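Local coordinates for protein glycoside Hydrolase (Bacteroides plebeius, PDB 5T3B) that probably hydrolyses glycosidic bonds in carbohydrates, as a family 50 glycoside hydrolase of a human gut bacterium, at residues V103-N106 / R110-I113; I360-K365 / D374-Q379; L424-A429 / V433-F438. All coordinates share one frame; numbering follows the deposited sequence.

Interaction 1: residues V103-N106 / R110-I113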
# COMPACT_ATOMS: atom_id res chain seq x y z
N VAL A 103 15.11 -5.91 -1.49
CA VAL A 103 15.18 -4.48 -1.38
C VAL A 103 16.61 -4.03 -1.51
O VAL A 103 17.49 -4.56 -0.81
CB VAL A 103 14.55 -3.99 -0.08
CG1 VAL A 103 14.57 -2.50 0.01
CG2 VAL A 103 13.15 -4.54 0.08
N GLU A 104 16.85 -2.99 -2.32
CA GLU A 104 18.15 -2.36 -2.50
C GLU A 104 18.09 -0.82 -2.28
O GLU A 104 17.06 -0.23 -2.21
CB GLU A 104 18.55 -2.57 -3.94
CG GLU A 104 19.44 -3.78 -4.08
CD GLU A 104 20.84 -3.52 -3.61
OE1 GLU A 104 21.59 -4.45 -3.67
OE2 GLU A 104 21.18 -2.41 -3.17
N LYS A 105 19.25 -0.15 -2.28
CA LYS A 105 19.33 1.33 -2.24
C LYS A 105 20.49 1.75 -3.15
O LYS A 105 21.58 1.15 -3.08
CB LYS A 105 19.47 1.88 -0.78
CG LYS A 105 19.60 3.39 -0.73
CD LYS A 105 19.21 4.19 0.54
CE LYS A 105 19.84 3.94 1.86
NZ LYS A 105 18.98 4.62 2.87
N ASN A 106 20.23 2.72 -4.00
CA ASN A 106 21.25 3.21 -4.96
C ASN A 106 22.10 4.28 -4.30
O ASN A 106 21.85 4.70 -3.13
CB ASN A 106 20.66 3.65 -6.36
CG ASN A 106 19.93 4.95 -6.34
OD1 ASN A 106 20.04 5.72 -5.37
ND2 ASN A 106 19.08 5.22 -7.45
N ARG A 110 18.25 6.42 -3.20
CA ARG A 110 16.92 5.90 -3.60
C ARG A 110 16.82 4.44 -3.39
O ARG A 110 17.67 3.69 -3.85
CB ARG A 110 16.59 6.28 -4.98
CG ARG A 110 15.20 5.73 -5.40
CD ARG A 110 14.75 6.24 -6.69
NE ARG A 110 14.43 7.61 -6.63
CZ ARG A 110 13.19 8.09 -6.53
NH1 ARG A 110 12.16 7.29 -6.25
NH2 ARG A 110 12.99 9.38 -6.61
N SER A 111 15.73 4.04 -2.75
CA SER A 111 15.45 2.64 -2.56
C SER A 111 14.73 2.04 -3.79
O SER A 111 13.94 2.70 -4.44
CB SER A 111 14.56 2.43 -1.32
OG SER A 111 15.18 2.76 -0.12
N TRP A 112 14.96 0.75 -4.01
CA TRP A 112 14.29 -0.01 -5.04
C TRP A 112 13.93 -1.37 -4.57
O TRP A 112 14.72 -2.04 -3.89
CB TRP A 112 15.22 -0.23 -6.24
CG TRP A 112 15.60 0.97 -7.02
CD1 TRP A 112 16.77 1.64 -6.86
CD2 TRP A 112 14.86 1.69 -8.00
NE1 TRP A 112 16.80 2.68 -7.67
CE2 TRP A 112 15.67 2.74 -8.42
CE3 TRP A 112 13.63 1.53 -8.60
CZ2 TRP A 112 15.29 3.64 -9.40
CZ3 TRP A 112 13.26 2.44 -9.60
CH2 TRP A 112 14.09 3.47 -9.96
N ILE A 113 12.74 -1.84 -4.94
CA ILE A 113 12.56 -3.29 -5.03
C ILE A 113 13.35 -3.78 -6.25
O ILE A 113 13.30 -3.16 -7.30
CB ILE A 113 11.07 -3.65 -5.17
CG1 ILE A 113 10.33 -3.21 -3.94
CG2 ILE A 113 10.88 -5.13 -5.54
CD1 ILE A 113 10.68 -3.92 -2.76
O HOH W 1 16.25 0.61 0.57
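A tight antiparallel beta hairpin joins Val-103 to Asn-106 with Arg-110 to Ile-113. Glu-104 and Trp-112 form its hydrogen-bonded pair: Glu-104 N reaches Trp-112 O at 2.8 Å in a nearly straight bond (176°), and Trp-112 N returns to Glu-104 O at 2.9 Å. A water also donates to Glu-104 O, at 3.0 Å. At the open end, Val-103 CG2 meets Ile-113 CD1 at 3.8 Å. At the turn, Asn-106 grips Arg-110 twice, its N donating to Arg-110 O at 2.7 Å and its OD1 accepting from Arg-110 N at 2.9 Å. The second donor stands above the amide carbonyl plane. With CG set between the backbone N and the carbonyl carbon (chi1 74°), the amide lies alongside Arg-110 CB and brings ND2 to the edge of the Trp-112 ring, its plane 68° from the indole. Arg-110 CD sits over one indole face, toward the rim; NE forms a salt bridge with Asp-480, and NH2 a hydrogen bond with Leu-427 O. A leucine in place of Asn-106 would probably leave Arg-110 N without its side-chain acceptor and the turn less firmly closed. Three backbone bonds and one side-chain acceptor cross the hairpin, against a single apolar side-chain touch, so its hold is mainly polar.

Interaction 2: residues I360-K365 / D374-Q379. With EDO (1,2-ethanediol), chain E.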
# COMPACT_ATOMS: atom_id res chain seq x y z
N ILE A 360 1.78 1.70 3.64
CA ILE A 360 0.96 2.83 4.09
C ILE A 360 -0.23 2.98 3.12
O ILE A 360 -0.01 3.16 1.93
CB ILE A 360 1.78 4.12 4.18
CG1 ILE A 360 2.93 3.92 5.26
CG2 ILE A 360 0.89 5.31 4.47
CD1 ILE A 360 3.90 5.06 5.36
N ASN A 361 -1.44 2.95 3.67
CA ASN A 361 -2.63 3.35 2.92
C ASN A 361 -2.75 4.86 3.05
O ASN A 361 -2.76 5.33 4.16
CB ASN A 361 -3.87 2.68 3.48
CG ASN A 361 -3.91 1.16 3.33
OD1 ASN A 361 -3.14 0.56 2.61
ND2 ASN A 361 -4.90 0.55 3.93
N TYR A 362 -2.84 5.60 1.97
CA TYR A 362 -2.65 7.06 1.98
C TYR A 362 -3.89 7.79 1.54
O TYR A 362 -4.13 7.97 0.35
CB TYR A 362 -1.43 7.47 1.17
CG TYR A 362 -0.74 8.76 1.65
CD1 TYR A 362 -1.40 9.75 2.39
CD2 TYR A 362 0.61 9.01 1.37
CE1 TYR A 362 -0.74 10.90 2.83
CE2 TYR A 362 1.25 10.15 1.79
CZ TYR A 362 0.57 11.09 2.52
OH TYR A 362 1.27 12.21 2.92
N TYR A 363 -4.73 8.15 2.52
CA TYR A 363 -5.99 8.81 2.32
C TYR A 363 -6.01 10.18 2.97
O TYR A 363 -5.21 10.54 3.80
CB TYR A 363 -7.09 7.95 2.90
CG TYR A 363 -7.34 6.66 2.14
CD1 TYR A 363 -7.81 6.70 0.85
CD2 TYR A 363 -7.01 5.43 2.68
CE1 TYR A 363 -8.02 5.57 0.13
CE2 TYR A 363 -7.28 4.26 1.98
CZ TYR A 363 -7.76 4.34 0.68
OH TYR A 363 -8.03 3.21 -0.06
N SER A 364 -7.01 10.94 2.50
CA SER A 364 -7.44 12.21 3.09
C SER A 364 -6.56 13.36 2.79
O SER A 364 -6.73 14.45 3.40
CB SER A 364 -7.73 12.08 4.58
OG SER A 364 -8.72 11.03 4.78
N LYS A 365 -5.61 13.18 1.85
CA LYS A 365 -4.72 14.24 1.39
C LYS A 365 -4.76 14.34 -0.10
O LYS A 365 -4.75 13.33 -0.83
CB LYS A 365 -3.28 14.01 1.85
CG LYS A 365 -3.07 14.12 3.35
CD LYS A 365 -3.26 15.49 3.98
CE LYS A 365 -3.31 15.35 5.50
NZ LYS A 365 -4.53 14.62 5.96
N ASP A 374 9.71 12.61 4.15
CA ASP A 374 11.10 12.76 4.60
C ASP A 374 11.29 12.32 6.05
O ASP A 374 12.27 11.68 6.40
CB ASP A 374 11.53 14.21 4.50
CG ASP A 374 11.74 14.72 3.06
OD1 ASP A 374 11.68 13.92 2.10
OD2 ASP A 374 11.95 15.95 2.89
N GLY A 375 10.34 12.64 6.90
CA GLY A 375 10.34 12.11 8.24
C GLY A 375 10.35 10.60 8.28
O GLY A 375 11.10 9.99 9.06
N TRP A 376 9.51 9.99 7.45
CA TRP A 376 9.49 8.53 7.37
C TRP A 376 10.87 7.96 7.02
O TRP A 376 11.24 6.89 7.49
CB TRP A 376 8.42 8.02 6.41
CG TRP A 376 7.04 8.31 6.85
CD1 TRP A 376 6.61 8.60 8.09
CD2 TRP A 376 5.87 8.40 6.01
NE1 TRP A 376 5.26 8.85 8.10
CE2 TRP A 376 4.78 8.72 6.83
CE3 TRP A 376 5.63 8.20 4.65
CZ2 TRP A 376 3.51 8.87 6.33
CZ3 TRP A 376 4.36 8.35 4.16
CH2 TRP A 376 3.31 8.72 4.99
N LYS A 377 11.56 8.63 6.10
CA LYS A 377 12.87 8.17 5.73
C LYS A 377 13.81 8.10 6.93
O LYS A 377 14.51 7.11 7.14
CB LYS A 377 13.45 9.06 4.65
CG LYS A 377 14.76 8.55 4.07
CD LYS A 377 15.45 9.59 3.21
CE LYS A 377 14.65 9.93 1.96
NZ LYS A 377 15.38 10.95 1.12
N ASN A 378 13.81 9.16 7.73
CA ASN A 378 14.69 9.22 8.89
C ASN A 378 14.23 8.27 9.97
O ASN A 378 14.99 7.51 10.55
CB ASN A 378 14.72 10.63 9.44
CG ASN A 378 15.22 11.62 8.43
OD1 ASN A 378 16.05 11.30 7.62
ND2 ASN A 378 14.72 12.82 8.49
N GLN A 379 12.95 8.30 10.26
CA GLN A 379 12.39 7.48 11.31
C GLN A 379 12.62 5.99 11.11
O GLN A 379 12.90 5.22 12.04
CB GLN A 379 10.93 7.78 11.53
CG GLN A 379 10.67 9.19 12.02
CD GLN A 379 9.29 9.70 11.67
OE1 GLN A 379 8.36 8.92 11.40
NE2 GLN A 379 9.13 10.98 11.70
C1 EDO E . -5.40 11.52 9.03
O1 EDO E . -5.27 12.58 8.05
C2 EDO E . -6.58 10.58 8.66
O2 EDO E . -6.05 9.78 7.56
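Ile-360 and Tyr-362 meet Trp-376 where strand 358-361 and helix 370-379 pack together in a beta-alpha-beta unit, consistent with the (beta/alpha)8 barrel of family 50 enzymes. The main contact is CH-pi. Ile-360 and Trp-376 reach toward each other from opposite directions, and CD1 of the isoleucine settles over one face of the six-membered ring, 3.5 Å from its centroid and 11° off the normal. CD1 gets there because the isoleucine chain is extended at chi2 (174°), which carries the methyl straight out from the strand. Ile-360 CD1 touches all six carbons of that ring, from Trp-376 CZ3 at 3.5 Å to Trp-376 CE2 at 4.0 Å. The aromatic contact is looser: the rings of Tyr-362 and Trp-376 cross obliquely with planes at 57° and centroids 5.9 Å apart, touching where Tyr-362 CE2 comes within 4.1 Å of Trp-376 CH2. Phe-385 and Phe-422 extend this cluster by edge-to-face pairs with Trp-376 and Tyr-362 respectively.

No hydrogen bond crosses the contact; the polar ends of both rings are taken up outside it. Tyr-362 OH bonds Glu-369, and Trp-376 NE1 makes a weak bond to Lys-342 O. Asn-361, between the two strand-side partners, turns to Asn-253 and Glu-254. Farther along, Lys-365 NZ donates to O1 of a 1,2-ethanediol at 3.0 Å, a molecule probably left from crystallisation. On the helix, Gln-379 N bonds Gly-375 O at 2.8 Å, while Gln-379 OE1 lies in the indole plane at the rim of Trp-376, 3.8 Å from CD1.

Interaction 3: residues L424-A429 / V433-F438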
# COMPACT_ATOMS: atom_id res chain seq x y z
N LEU A 424 3.09 11.58 -9.00
CA LEU A 424 4.27 12.44 -9.14
C LEU A 424 4.82 12.81 -7.78
O LEU A 424 6.04 12.87 -7.60
CB LEU A 424 3.97 13.66 -9.99
CG LEU A 424 3.78 13.42 -11.47
CD1 LEU A 424 3.14 14.59 -12.17
CD2 LEU A 424 5.10 13.06 -12.14
N GLY A 425 3.93 13.10 -6.84
CA GLY A 425 4.36 13.38 -5.50
C GLY A 425 5.13 12.26 -4.86
O GLY A 425 6.11 12.48 -4.16
N LEU A 426 4.66 11.02 -5.09
CA LEU A 426 5.33 9.82 -4.56
C LEU A 426 6.67 9.59 -5.27
O LEU A 426 7.62 9.14 -4.63
CB LEU A 426 4.45 8.62 -4.70
CG LEU A 426 3.17 8.61 -3.93
CD1 LEU A 426 2.35 7.37 -4.17
CD2 LEU A 426 3.41 8.85 -2.43
N LEU A 427 6.75 9.85 -6.57
CA LEU A 427 7.98 9.65 -7.33
C LEU A 427 9.11 10.48 -6.76
O LEU A 427 10.27 10.11 -6.90
CB LEU A 427 7.77 9.87 -8.81
CG LEU A 427 6.99 8.80 -9.53
CD1 LEU A 427 6.51 9.30 -10.90
CD2 LEU A 427 7.74 7.51 -9.64
N GLU A 428 8.80 11.65 -6.20
CA GLU A 428 9.83 12.47 -5.62
C GLU A 428 10.39 11.94 -4.31
O GLU A 428 11.47 12.38 -3.87
CB GLU A 428 9.33 13.90 -5.41
CG GLU A 428 8.98 14.62 -6.67
CD GLU A 428 8.97 16.12 -6.51
OE1 GLU A 428 10.06 16.73 -6.39
OE2 GLU A 428 7.88 16.65 -6.53
N ALA A 429 9.68 11.05 -3.67
CA ALA A 429 10.14 10.46 -2.42
C ALA A 429 11.09 9.31 -2.71
O ALA A 429 10.66 8.22 -3.15
CB ALA A 429 8.96 9.97 -1.56
N VAL A 433 9.06 3.01 -2.77
CA VAL A 433 9.38 2.05 -3.80
C VAL A 433 8.20 1.74 -4.75
O VAL A 433 8.38 0.95 -5.66
CB VAL A 433 9.90 0.72 -3.21
CG1 VAL A 433 11.26 0.93 -2.61
CG2 VAL A 433 8.95 0.09 -2.23
N GLY A 434 7.06 2.45 -4.57
CA GLY A 434 5.97 2.43 -5.47
C GLY A 434 4.63 2.37 -4.75
O GLY A 434 4.49 2.77 -3.58
N TRP A 435 3.63 1.97 -5.53
CA TRP A 435 2.25 2.16 -5.08
C TRP A 435 1.33 1.11 -5.67
O TRP A 435 1.68 0.39 -6.63
CB TRP A 435 1.73 3.56 -5.47
CG TRP A 435 1.73 3.81 -6.95
CD1 TRP A 435 0.86 3.28 -7.88
CD2 TRP A 435 2.65 4.63 -7.69
NE1 TRP A 435 1.21 3.70 -9.13
CE2 TRP A 435 2.27 4.56 -9.06
CE3 TRP A 435 3.69 5.48 -7.33
CZ2 TRP A 435 2.95 5.26 -10.06
CZ3 TRP A 435 4.34 6.18 -8.32
CH2 TRP A 435 3.97 6.07 -9.66
N VAL A 436 0.14 1.10 -5.08
CA VAL A 436 -0.95 0.24 -5.48
C VAL A 436 -2.20 1.04 -5.54
O VAL A 436 -2.61 1.64 -4.54
CB VAL A 436 -1.11 -0.96 -4.50
CG1 VAL A 436 -2.22 -1.89 -4.95
CG2 VAL A 436 0.19 -1.67 -4.28
N PHE A 437 -2.84 1.04 -6.71
CA PHE A 437 -4.13 1.70 -6.88
C PHE A 437 -5.22 0.81 -6.30
O PHE A 437 -5.27 -0.39 -6.54
CB PHE A 437 -4.40 1.94 -8.35
CG PHE A 437 -5.68 2.75 -8.60
CD1 PHE A 437 -6.87 2.10 -8.90
CD2 PHE A 437 -5.68 4.13 -8.54
CE1 PHE A 437 -8.02 2.82 -9.14
CE2 PHE A 437 -6.82 4.87 -8.78
CZ PHE A 437 -7.99 4.20 -9.03
N PHE A 438 -6.08 1.41 -5.45
CA PHE A 438 -7.19 0.72 -4.86
C PHE A 438 -8.43 1.16 -5.59
O PHE A 438 -8.84 2.31 -5.43
CB PHE A 438 -7.27 1.04 -3.36
CG PHE A 438 -8.35 0.32 -2.62
CD1 PHE A 438 -8.11 -0.90 -2.03
CD2 PHE A 438 -9.64 0.81 -2.55
CE1 PHE A 438 -9.09 -1.62 -1.39
CE2 PHE A 438 -10.62 0.12 -1.87
CZ PHE A 438 -10.35 -1.08 -1.30
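Leu-426 and Leu-427 of helix 412-427 close on Trp-435 of strand 432-437, just across a short connection. The backbones come nearest between Leu-426 CA and Gly-434 CA, 7.5 Å apart, and side chains bridge the distance. In sequence order, Leu-426 comes first and faces the strand. Its CD1 branch approaches the indole obliquely, 3.9 Å from Trp-435 CE3 and 4.1 Å from Trp-435 CB. Leu-426 CB adds a looser touch, 4.2 Å from Trp-435 CE3. Leu-427 follows and takes the far rim of the six-membered ring. Its CG lies in the ring plane, 3.9 Å from Trp-435 CZ3, with CD2 beside it, 4.0 Å from Trp-435 CH2, so Leu-427 meets the ring edge, while Leu-426 approaches obliquely. Leu-427 O accepts a hydrogen bond from Arg-110 NH2. Farther on, Ala-429 N bonds Leu-426 O at 3.0 Å.

On the strand side, CG of Trp-435 stands between its backbone N and carbonyl carbon (chi1 61°), and from there the benzo side of the indole, CE3 to CH2, is the part that meets the two leucines. The same ring pairs edge-to-face with Tyr-122 and Phe-390, and its NE1 is satisfied by Tyr-419 OH, so no polar atom of this side chain is left for the apolar contact to bury unpaired. Strand 432-437 runs parallel between strands 120-126 and 385-394, and a helix folded back against the strand that follows it is typical of a (beta/alpha)8 barrel, the fold expected for this family.

Overall arrangement
Interactions 2 and 3 are buried helix-on-strand contacts near the middle of the chain, whereas interaction 1 lies farther out, its centre about 17 Å from the chain centre, and is partly exposed. Their chemistry follows: no hydrogen bond crosses either inner contact, each built on one tryptophan, while the hairpin relies on backbone bonds. In interaction 2 the tryptophan comes from the helix and offers a face to Ile-360; in interaction 3 it comes from the strand, meeting Leu-427 at its edge and Leu-426 obliquely. Strand 385-394 lies between strands 358-361 and 432-437. Interactions 1 and 3 touch directly, Arg-110 NH2 reaching Leu-427 O at 2.8 Å, and interactions 2 and 3 meet where Tyr-363 packs on Phe-438.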